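Local coordinates for protein 3-carboxy-cis,cis-muconate cycloisomerase (Acinetobacter calcoaceticus, PDB 1Q5N) that acts as a cycloisomerase, a tetrameric and largely helical enzyme of the lyase family that also includes adenylosuccinate lyase, at residues M261-T264 against E265-E268; L369-A372 against E373-M376; C396-A399 against V400-K404; K407-I410 against S411-D414. One frame throughout, in Å; residues are numbered along the deposited sequence.

Contact 1. Residues M261-T264 against E265-E268; sequences MMQT and EIAE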
loop_
_atom_site.group_PDB
_atom_site.type_symbol
_atom_site.label_atom_id
_atom_site.label_comp_id
_atom_site.label_asym_id
_atom_site.label_seq_id
_atom_site.Cartn_x
_atom_site.Cartn_y
_atom_site.Cartn_z
ATOM N N MET A 261 -4.742 -22.629 -15.983
ATOM C CA MET A 261 -5.195 -23.576 -16.999
ATOM C C MET A 261 -4.019 -24.156 -17.794
ATOM O O MET A 261 -4.191 -25.104 -18.536
ATOM C CB MET A 261 -6.241 -22.916 -17.923
ATOM C CG MET A 261 -7.551 -22.615 -17.203
ATOM S SD MET A 261 -8.751 -21.608 -18.202
ATOM C CE MET A 261 -9.252 -22.782 -19.204
ATOM N N MET A 262 -2.841 -23.572 -17.634
ATOM C CA MET A 262 -1.651 -24.049 -18.295
ATOM C C MET A 262 -0.857 -24.998 -17.401
ATOM O O MET A 262 0.193 -25.500 -17.848
ATOM C CB MET A 262 -0.714 -22.891 -18.650
ATOM C CG MET A 262 -0.820 -22.392 -20.029
ATOM S SD MET A 262 0.231 -20.947 -20.361
ATOM C CE MET A 262 1.754 -21.726 -20.885
ATOM N N GLN A 263 -1.279 -25.217 -16.151
ATOM C CA GLN A 263 -0.495 -26.159 -15.305
ATOM C C GLN A 263 -0.390 -27.505 -16.059
ATOM O O GLN A 263 -1.344 -27.931 -16.738
ATOM C CB GLN A 263 -1.153 -26.400 -13.939
ATOM C CG GLN A 263 -1.167 -25.166 -13.058
ATOM C CD GLN A 263 -2.050 -25.362 -11.833
ATOM O OE1 GLN A 263 -1.569 -25.773 -10.791
ATOM N NE2 GLN A 263 -3.367 -25.082 -11.966
ATOM N N THR A 264 0.758 -28.155 -15.957
ATOM C CA THR A 264 0.972 -29.411 -16.647
ATOM C C THR A 264 -0.166 -30.428 -16.468
ATOM O O THR A 264 -0.562 -31.113 -17.415
ATOM C CB THR A 264 2.302 -30.065 -16.164
ATOM O OG1 THR A 264 3.356 -29.086 -16.220
ATOM C CG2 THR A 264 2.684 -31.280 -17.068
ATOM N N GLU A 265 -0.702 -30.528 -15.261
ATOM C CA GLU A 265 -1.741 -31.505 -14.992
ATOM C C GLU A 265 -3.131 -31.078 -15.471
ATOM O O GLU A 265 -4.064 -31.867 -15.413
ATOM C CB GLU A 265 -1.796 -31.838 -13.472
ATOM C CG GLU A 265 -0.444 -32.237 -12.787
ATOM C CD GLU A 265 0.517 -31.062 -12.464
ATOM O OE1 GLU A 265 0.309 -29.934 -12.967
ATOM O OE2 GLU A 265 1.505 -31.272 -11.708
ATOM N N ILE A 266 -3.301 -29.836 -15.903
ATOM C CA ILE A 266 -4.620 -29.375 -16.357
ATOM C C ILE A 266 -4.548 -29.144 -17.874
ATOM O O ILE A 266 -5.359 -29.695 -18.621
ATOM C CB ILE A 266 -5.020 -28.122 -15.565
ATOM C CG1 ILE A 266 -5.128 -28.573 -14.071
ATOM C CG2 ILE A 266 -6.289 -27.437 -16.209
ATOM C CD1 ILE A 266 -5.480 -27.503 -13.121
ATOM N N ALA A 267 -3.582 -28.326 -18.307
ATOM C CA ALA A 267 -3.304 -28.138 -19.720
ATOM C C ALA A 267 -4.501 -27.930 -20.617
ATOM O O ALA A 267 -4.598 -28.589 -21.642
ATOM C CB ALA A 267 -2.513 -29.369 -20.219
ATOM N N GLU A 268 -5.396 -27.019 -20.258
ATOM C CA GLU A 268 -6.600 -26.787 -21.033
ATOM C C GLU A 268 -6.502 -25.612 -22.017
ATOM O O GLU A 268 -7.203 -25.566 -23.019
ATOM C CB GLU A 268 -7.778 -26.569 -20.078
ATOM C CG GLU A 268 -8.094 -27.758 -19.178
ATOM C CD GLU A 268 -9.204 -27.441 -18.189
ATOM O OE1 GLU A 268 -9.402 -26.251 -17.854
ATOM O OE2 GLU A 268 -9.886 -28.372 -17.736
#
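Glu265 curls back over the residues just before it: its chain bends at chi2 (77°), which sets OE1 3.9 Å from CB of Gln263, while OE2 is held by Arg155 and Gln160 of the second subunit. Next comes Ile266, whose N donates to Gln263 O at 2.9 Å from well above the carbonyl plane. Its side chain runs alongside that of Gln263, both pointing the same way, with Ile266 CD1 3.4 Å from Gln263 NE2. That amide nitrogen bonds to Leu260 O and to OE1 of Gln263 of the second subunit, so its position is well fixed. Ala267 N comes to the same oxygen, Gln263 O, at 2.8 Å and nearly along the C=O axis; one carbonyl thus takes the i+3 and i+4 amides. Ala267 has a left-handed backbone (phi 45°), which lets the chain swing round to Glu268. The N of Glu268 closes the reversal with a bond of 2.8 Å to Met261 O. Across this closure the Met261 and Glu268 side chains cross at about a right angle, Met261 CE lying 3.7 Å from Glu268 OE1. Glu268 OE2 pairs with Arg155 of its own chain and with Asn362. This tight backbone reversal, at an interface with the second subunit, carries the chain from helix 235-261 into strand 269-270, with Met261 and Glu268 packed on Met152 of strand 151-156.

Contact 2. Residues L369-A372 against E373-M376; sequences LIMA and EAVM
Met371 O accepts from Val375 N at 3.0 Å with the donor almost straight ahead of the carbonyl, and Ala372 O accepts from Met376 N at 3.1 Å. These i-to-i+4 bonds set up helix 372-383, just after a 3-10 turn in which Ala372 N reaches Leu369 O. Among the side chains, Met371 makes the apolar contact: its methyl end, CE, rests 3.7 Å from CB of Ala374. The three torsions of Met371 all lie near -60° (chi1 -61°), so the chain coils round tightly and brings CE back against the next turn instead of running outward. The same CB of Ala374 sits 3.4 Å from Met371 O, so the alanine methyl meets both the backbone and the thioether end of one residue. Val375 adds a branch to this oxygen: CG2, anti to the carbonyl carbon, is 3.4 Å from Met371 O. One residue on, CB of Met376 stands 3.5 Å from Ala372 O, but the rest of that chain leads away. The carboxylate of Glu373 leaves the contact to bond through OE2 with Tyr434 OH. Helix 385-402 lies against this start of the helix, Val392 touching both Ala372 and Val375, while Phe429 packs on Met371 and Val375 from a loop further along the chain.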
loop_
_atom_site.group_PDB
_atom_site.type_symbol
_atom_site.label_atom_id
_atom_site.label_comp_id
_atom_site.label_asym_id
_atom_site.label_seq_id
_atom_site.Cartn_x
_atom_site.Cartn_y
_atom_site.Cartn_z
ATOM N N LEU A 369 -18.864 -38.020 -10.183
ATOM C CA LEU A 369 -19.327 -37.439 -8.925
ATOM C C LEU A 369 -19.815 -35.979 -9.069
ATOM O O LEU A 369 -20.770 -35.594 -8.397
ATOM C CB LEU A 369 -18.238 -37.546 -7.842
ATOM C CG LEU A 369 -17.986 -39.001 -7.378
ATOM C CD1 LEU A 369 -16.739 -39.095 -6.504
ATOM C CD2 LEU A 369 -19.194 -39.495 -6.609
ATOM N N ILE A 370 -19.186 -35.178 -9.940
ATOM C CA ILE A 370 -19.637 -33.802 -10.123
ATOM C C ILE A 370 -21.047 -33.701 -10.753
ATOM O O ILE A 370 -21.656 -32.630 -10.710
ATOM C CB ILE A 370 -18.594 -32.930 -10.969
ATOM C CG1 ILE A 370 -18.170 -33.625 -12.274
ATOM C CG2 ILE A 370 -17.332 -32.663 -10.149
ATOM C CD1 ILE A 370 -19.027 -33.313 -13.487
ATOM N N MET A 371 -21.568 -34.805 -11.315
ATOM C CA MET A 371 -22.909 -34.796 -11.905
ATOM C C MET A 371 -23.974 -35.232 -10.917
ATOM O O MET A 371 -25.150 -35.350 -11.256
ATOM C CB MET A 371 -22.967 -35.702 -13.153
ATOM C CG MET A 371 -22.016 -35.267 -14.280
ATOM S SD MET A 371 -22.461 -33.570 -14.820
ATOM C CE MET A 371 -24.059 -33.831 -15.483
ATOM N N ALA A 372 -23.573 -35.444 -9.675
ATOM C CA ALA A 372 -24.508 -35.918 -8.663
ATOM C C ALA A 372 -25.739 -35.051 -8.500
ATOM O O ALA A 372 -26.866 -35.556 -8.372
ATOM C CB ALA A 372 -23.806 -36.050 -7.321
ATOM N N GLU A 373 -25.556 -33.746 -8.475
ATOM C CA GLU A 373 -26.735 -32.929 -8.280
ATOM C C GLU A 373 -27.633 -32.902 -9.541
ATOM O O GLU A 373 -28.848 -32.858 -9.411
ATOM C CB GLU A 373 -26.346 -31.554 -7.703
ATOM C CG GLU A 373 -26.341 -30.390 -8.589
ATOM C CD GLU A 373 -26.298 -29.099 -7.771
ATOM O OE1 GLU A 373 -25.583 -29.109 -6.738
ATOM O OE2 GLU A 373 -26.939 -28.089 -8.149
ATOM N N ALA A 374 -27.041 -33.018 -10.727
ATOM C CA ALA A 374 -27.811 -33.092 -11.955
ATOM C C ALA A 374 -28.707 -34.382 -11.869
ATOM O O ALA A 374 -29.909 -34.331 -12.182
ATOM C CB ALA A 374 -26.856 -33.174 -13.183
ATOM N N VAL A 375 -28.141 -35.515 -11.432
ATOM C CA VAL A 375 -28.926 -36.759 -11.313
ATOM C C VAL A 375 -30.078 -36.593 -10.311
ATOM O O VAL A 375 -31.193 -37.082 -10.501
ATOM C CB VAL A 375 -28.048 -37.954 -10.845
ATOM C CG1 VAL A 375 -28.918 -39.198 -10.670
ATOM C CG2 VAL A 375 -26.931 -38.212 -11.858
ATOM N N MET A 376 -29.789 -35.889 -9.235
ATOM C CA MET A 376 -30.770 -35.643 -8.223
ATOM C C MET A 376 -31.954 -34.772 -8.734
ATOM O O MET A 376 -33.104 -35.023 -8.367
ATOM C CB MET A 376 -30.056 -34.999 -7.055
ATOM C CG MET A 376 -30.744 -35.194 -5.756
ATOM S SD MET A 376 -30.867 -33.579 -5.072
ATOM C CE MET A 376 -32.465 -33.040 -5.879
#

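Contact 3. Residues C396-A399 against V400-K404; sequences CKTA and VAEQK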
loop_
_atom_site.group_PDB
_atom_site.type_symbol
_atom_site.label_atom_id
_atom_site.label_comp_id
_atom_site.label_asym_id
_atom_site.label_seq_id
_atom_site.Cartn_x
_atom_site.Cartn_y
_atom_site.Cartn_z
ATOM N N CYS A 396 -23.342 -42.447 -4.335
ATOM C CA CYS A 396 -22.005 -41.831 -4.328
ATOM C C CYS A 396 -21.085 -42.622 -3.403
ATOM O O CYS A 396 -19.939 -42.870 -3.759
ATOM C CB CYS A 396 -22.059 -40.353 -3.878
ATOM S SG CYS A 396 -22.842 -39.212 -5.100
ATOM N N LYS A 397 -21.608 -43.025 -2.237
ATOM C CA LYS A 397 -20.862 -43.829 -1.268
ATOM C C LYS A 397 -20.422 -45.161 -1.898
ATOM O O LYS A 397 -19.290 -45.613 -1.729
ATOM C CB LYS A 397 -21.746 -44.153 -0.059
ATOM C CG LYS A 397 -21.690 -43.147 1.043
ATOM C CD LYS A 397 -22.690 -43.536 2.094
ATOM C CE LYS A 397 -22.596 -42.583 3.254
ATOM N NZ LYS A 397 -23.646 -42.878 4.299
ATOM N N THR A 398 -21.355 -45.787 -2.609
ATOM C CA THR A 398 -21.083 -47.042 -3.247
ATOM C C THR A 398 -20.053 -46.867 -4.347
ATOM O O THR A 398 -19.115 -47.679 -4.438
ATOM C CB THR A 398 -22.357 -47.669 -3.845
ATOM O OG1 THR A 398 -23.357 -47.770 -2.824
ATOM C CG2 THR A 398 -22.069 -49.052 -4.352
ATOM N N ALA A 399 -20.224 -45.827 -5.169
ATOM C CA ALA A 399 -19.320 -45.580 -6.276
ATOM C C ALA A 399 -17.916 -45.310 -5.732
ATOM O O ALA A 399 -16.930 -45.703 -6.320
ATOM C CB ALA A 399 -19.819 -44.390 -7.116
ATOM N N VAL A 400 -17.821 -44.631 -4.601
ATOM C CA VAL A 400 -16.508 -44.394 -4.071
ATOM C C VAL A 400 -15.945 -45.710 -3.512
ATOM O O VAL A 400 -14.793 -46.020 -3.763
ATOM C CB VAL A 400 -16.519 -43.339 -2.960
ATOM C CG1 VAL A 400 -15.156 -43.244 -2.368
ATOM C CG2 VAL A 400 -16.939 -41.995 -3.518
ATOM N N ALA A 401 -16.751 -46.489 -2.785
ATOM C CA ALA A 401 -16.276 -47.753 -2.242
ATOM C C ALA A 401 -15.810 -48.737 -3.344
ATOM O O ALA A 401 -14.755 -49.373 -3.218
ATOM C CB ALA A 401 -17.362 -48.380 -1.393
ATOM N N GLU A 402 -16.582 -48.845 -4.430
ATOM C CA GLU A 402 -16.244 -49.735 -5.556
ATOM C C GLU A 402 -15.279 -49.096 -6.588
ATOM O O GLU A 402 -14.823 -49.765 -7.520
ATOM C CB GLU A 402 -17.509 -50.128 -6.310
ATOM C CG GLU A 402 -18.500 -50.910 -5.498
ATOM C CD GLU A 402 -19.619 -51.439 -6.376
ATOM O OE1 GLU A 402 -19.388 -51.483 -7.596
ATOM O OE2 GLU A 402 -20.708 -51.826 -5.873
ATOM N N GLN A 403 -14.978 -47.805 -6.412
ATOM C CA GLN A 403 -14.147 -47.047 -7.357
ATOM C C GLN A 403 -14.704 -47.229 -8.780
ATOM O O GLN A 403 -13.981 -47.597 -9.683
ATOM C CB GLN A 403 -12.647 -47.462 -7.275
ATOM C CG GLN A 403 -11.996 -47.127 -5.888
ATOM C CD GLN A 403 -10.468 -46.879 -5.925
ATOM O OE1 GLN A 403 -10.007 -45.768 -6.265
ATOM N NE2 GLN A 403 -9.679 -47.910 -5.578
ATOM N N LYS A 404 -15.997 -46.980 -8.964
ATOM C CA LYS A 404 -16.629 -47.108 -10.271
ATOM C C LYS A 404 -17.177 -45.749 -10.605
ATOM O O LYS A 404 -17.317 -44.921 -9.716
ATOM C CB LYS A 404 -17.833 -48.061 -10.234
ATOM C CG LYS A 404 -17.514 -49.522 -10.047
ATOM C CD LYS A 404 -17.851 -50.284 -11.326
ATOM C CE LYS A 404 -17.717 -51.800 -11.147
ATOM N NZ LYS A 404 -16.249 -52.237 -11.125
#
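Thr398 O receives the N of Glu402 at 2.8 Å in a nearly straight bond (166°), and the two side chains follow this link by lying side by side and pointing the same way. Their meeting is between a methyl and a carboxylate: Thr398 CG2 is 3.4 Å from Glu402 OE2. The glutamate chain is extended beyond CG, which keeps its carboxylate beside the threonine methyl instead of folding it onto the backbone. The hydroxyl of Thr398 serves the helix differently, with OG1 bonded to Ala394 O one turn earlier. Two more helical bonds precede Glu402, from Val400 N to Cys396 O and from Ala401 N to Lys397 O. Beside the first of them Val400 packs closely: chi1 of 174° puts CG1 anti to the backbone N and leaves CG2, anti to the carbonyl carbon, 3.1 Å from Cys396 O. The regular pattern then breaks in a Schellman motif that ends helix 385-402. Gln403, the C-prime residue, takes up positive phi (51°), and the reversal lets Lys404 N reach back to Ala399 O at 3.1 Å, in the carbonyl plane and on a lone pair. Inside it the companion bond, from Gln403 N to Val400 O, is weak at 3.2 Å. The turn also carries the backbone of Lys404 in over Ala399, whose CB is 3.6 Å from Lys404 O. Ile409 of helix 406-410 packs against Thr398, Ala399 and Glu402, while Lys397 and Gln403 are exposed.

Contact 4. Residues K407-I410 against S411-D414; sequences KDII and SQVD
Ser411 N gives Lys407 O a helical i-to-i+4 bond of 3.0 Å, after which the spacing shortens: Gln412 N goes to Ile409 O at 3.2 Å and Val413 N to Ile410 O at 3.1 Å. Both of these later donors stand well above the carbonyl planes of their acceptors, as the backbone winds more tightly before it straightens. The hydroxyl of Ser411 bends back to the last turn of the helix. With chi1 at 70°, OG sits between the backbone N and the carbonyl carbon and faces two carbonyls at once, 3.1 Å from Asp408 O and 3.2 Å from Lys407 O; its proton could serve either. Gln412 also turns back (chi1 72°), its CG lying 3.6 Å from Ile409 O and its amide passing over Asp408 O without bonding to it. Val413 sets off toward the helix end, and its CG2 is 3.5 Å from Ile409 O. The ammonium group of Lys407 has its partner elsewhere, in a salt bridge with Asp426, while Ile410 faces Phe429 and Ala395. The residues from Ile410 to Val413 form a type I beta turn running directly off helix 406-410, and Val413 takes the N-cap position of helix 414-417, so the turn joins one short helix directly to the next.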
loop_
_atom_site.group_PDB
_atom_site.type_symbol
_atom_site.label_atom_id
_atom_site.label_comp_id
_atom_site.label_asym_id
_atom_site.label_seq_id
_atom_site.Cartn_x
_atom_site.Cartn_y
_atom_site.Cartn_z
ATOM N N LYS A 407 -22.177 -43.296 -12.901
ATOM C CA LYS A 407 -23.220 -43.734 -13.848
ATOM C C LYS A 407 -23.413 -45.266 -13.717
ATOM O O LYS A 407 -24.533 -45.747 -13.670
ATOM C CB LYS A 407 -22.891 -43.350 -15.324
ATOM C CG LYS A 407 -24.075 -43.592 -16.294
ATOM C CD LYS A 407 -23.860 -43.006 -17.717
ATOM C CE LYS A 407 -23.056 -43.923 -18.651
ATOM N NZ LYS A 407 -22.641 -43.184 -19.902
ATOM N N ASP A 408 -22.317 -46.009 -13.629
ATOM C CA ASP A 408 -22.386 -47.450 -13.471
ATOM C C ASP A 408 -23.183 -47.843 -12.255
ATOM O O ASP A 408 -23.966 -48.787 -12.325
ATOM C CB ASP A 408 -20.994 -48.043 -13.378
ATOM C CG ASP A 408 -20.188 -47.780 -14.641
ATOM O OD1 ASP A 408 -20.842 -47.529 -15.713
ATOM O OD2 ASP A 408 -18.921 -47.834 -14.561
ATOM N N ILE A 409 -23.041 -47.107 -11.156
ATOM C CA ILE A 409 -23.764 -47.453 -9.943
ATOM C C ILE A 409 -25.236 -47.042 -10.008
ATOM O O ILE A 409 -26.140 -47.809 -9.704
ATOM C CB ILE A 409 -23.129 -46.778 -8.697
ATOM C CG1 ILE A 409 -21.708 -47.270 -8.510
ATOM C CG2 ILE A 409 -24.011 -46.975 -7.479
ATOM C CD1 ILE A 409 -21.540 -48.754 -8.498
ATOM N N ILE A 410 -25.494 -45.820 -10.415
ATOM C CA ILE A 410 -26.861 -45.387 -10.435
ATOM C C ILE A 410 -27.717 -46.182 -11.417
ATOM O O ILE A 410 -28.888 -46.431 -11.134
ATOM C CB ILE A 410 -26.936 -43.852 -10.694
ATOM C CG1 ILE A 410 -27.734 -43.212 -9.566
ATOM C CG2 ILE A 410 -27.621 -43.528 -11.994
ATOM C CD1 ILE A 410 -27.016 -42.087 -8.947
ATOM N N SER A 411 -27.131 -46.614 -12.537
ATOM C CA SER A 411 -27.899 -47.350 -13.549
ATOM C C SER A 411 -28.400 -48.729 -13.098
ATOM O O SER A 411 -29.307 -49.295 -13.722
ATOM C CB SER A 411 -27.099 -47.511 -14.854
ATOM O OG SER A 411 -26.026 -48.406 -14.639
ATOM N N GLN A 412 -27.814 -49.286 -12.040
ATOM C CA GLN A 412 -28.294 -50.578 -11.570
ATOM C C GLN A 412 -29.150 -50.467 -10.296
ATOM O O GLN A 412 -29.433 -51.457 -9.651
ATOM C CB GLN A 412 -27.123 -51.576 -11.426
ATOM C CG GLN A 412 -26.143 -51.369 -10.272
ATOM C CD GLN A 412 -24.706 -51.887 -10.599
ATOM O OE1 GLN A 412 -23.828 -52.002 -9.710
ATOM N NE2 GLN A 412 -24.466 -52.172 -11.883
ATOM N N VAL A 413 -29.590 -49.253 -9.970
ATOM C CA VAL A 413 -30.453 -48.998 -8.809
ATOM C C VAL A 413 -31.908 -49.129 -9.276
ATOM O O VAL A 413 -32.331 -48.425 -10.191
ATOM C CB VAL A 413 -30.249 -47.572 -8.254
ATOM C CG1 VAL A 413 -31.306 -47.251 -7.223
ATOM C CG2 VAL A 413 -28.890 -47.455 -7.648
ATOM N N ASP A 414 -32.678 -50.005 -8.644
ATOM C CA ASP A 414 -34.056 -50.232 -9.077
ATOM C C ASP A 414 -34.980 -49.046 -9.238
ATOM O O ASP A 414 -35.511 -48.820 -10.327
ATOM C CB ASP A 414 -34.727 -51.257 -8.170
ATOM C CG ASP A 414 -34.152 -52.644 -8.353
ATOM O OD1 ASP A 414 -33.895 -53.031 -9.530
ATOM O OD2 ASP A 414 -33.961 -53.339 -7.318
#

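Following the chain from its N terminus, contact 1 closes the loop between helix 235-261 and strand 269-270. The other three come later in series, with none nesting or crossing: contact 2 opens helix 372-383, contact 3 ends helix 385-402 and contact 4 leads out of helix 406-410. These three pack as a cluster. Leu369 and Ala372 meet the sulfur of Cys396, CG1 of Val375 meets CD1 of Ile410, and CB of Lys404 lies 4.2 Å from CD1 of Ile409. Contact 1 stands apart, its centre 25 Å from that of contact 2, and belongs to the subunit interface.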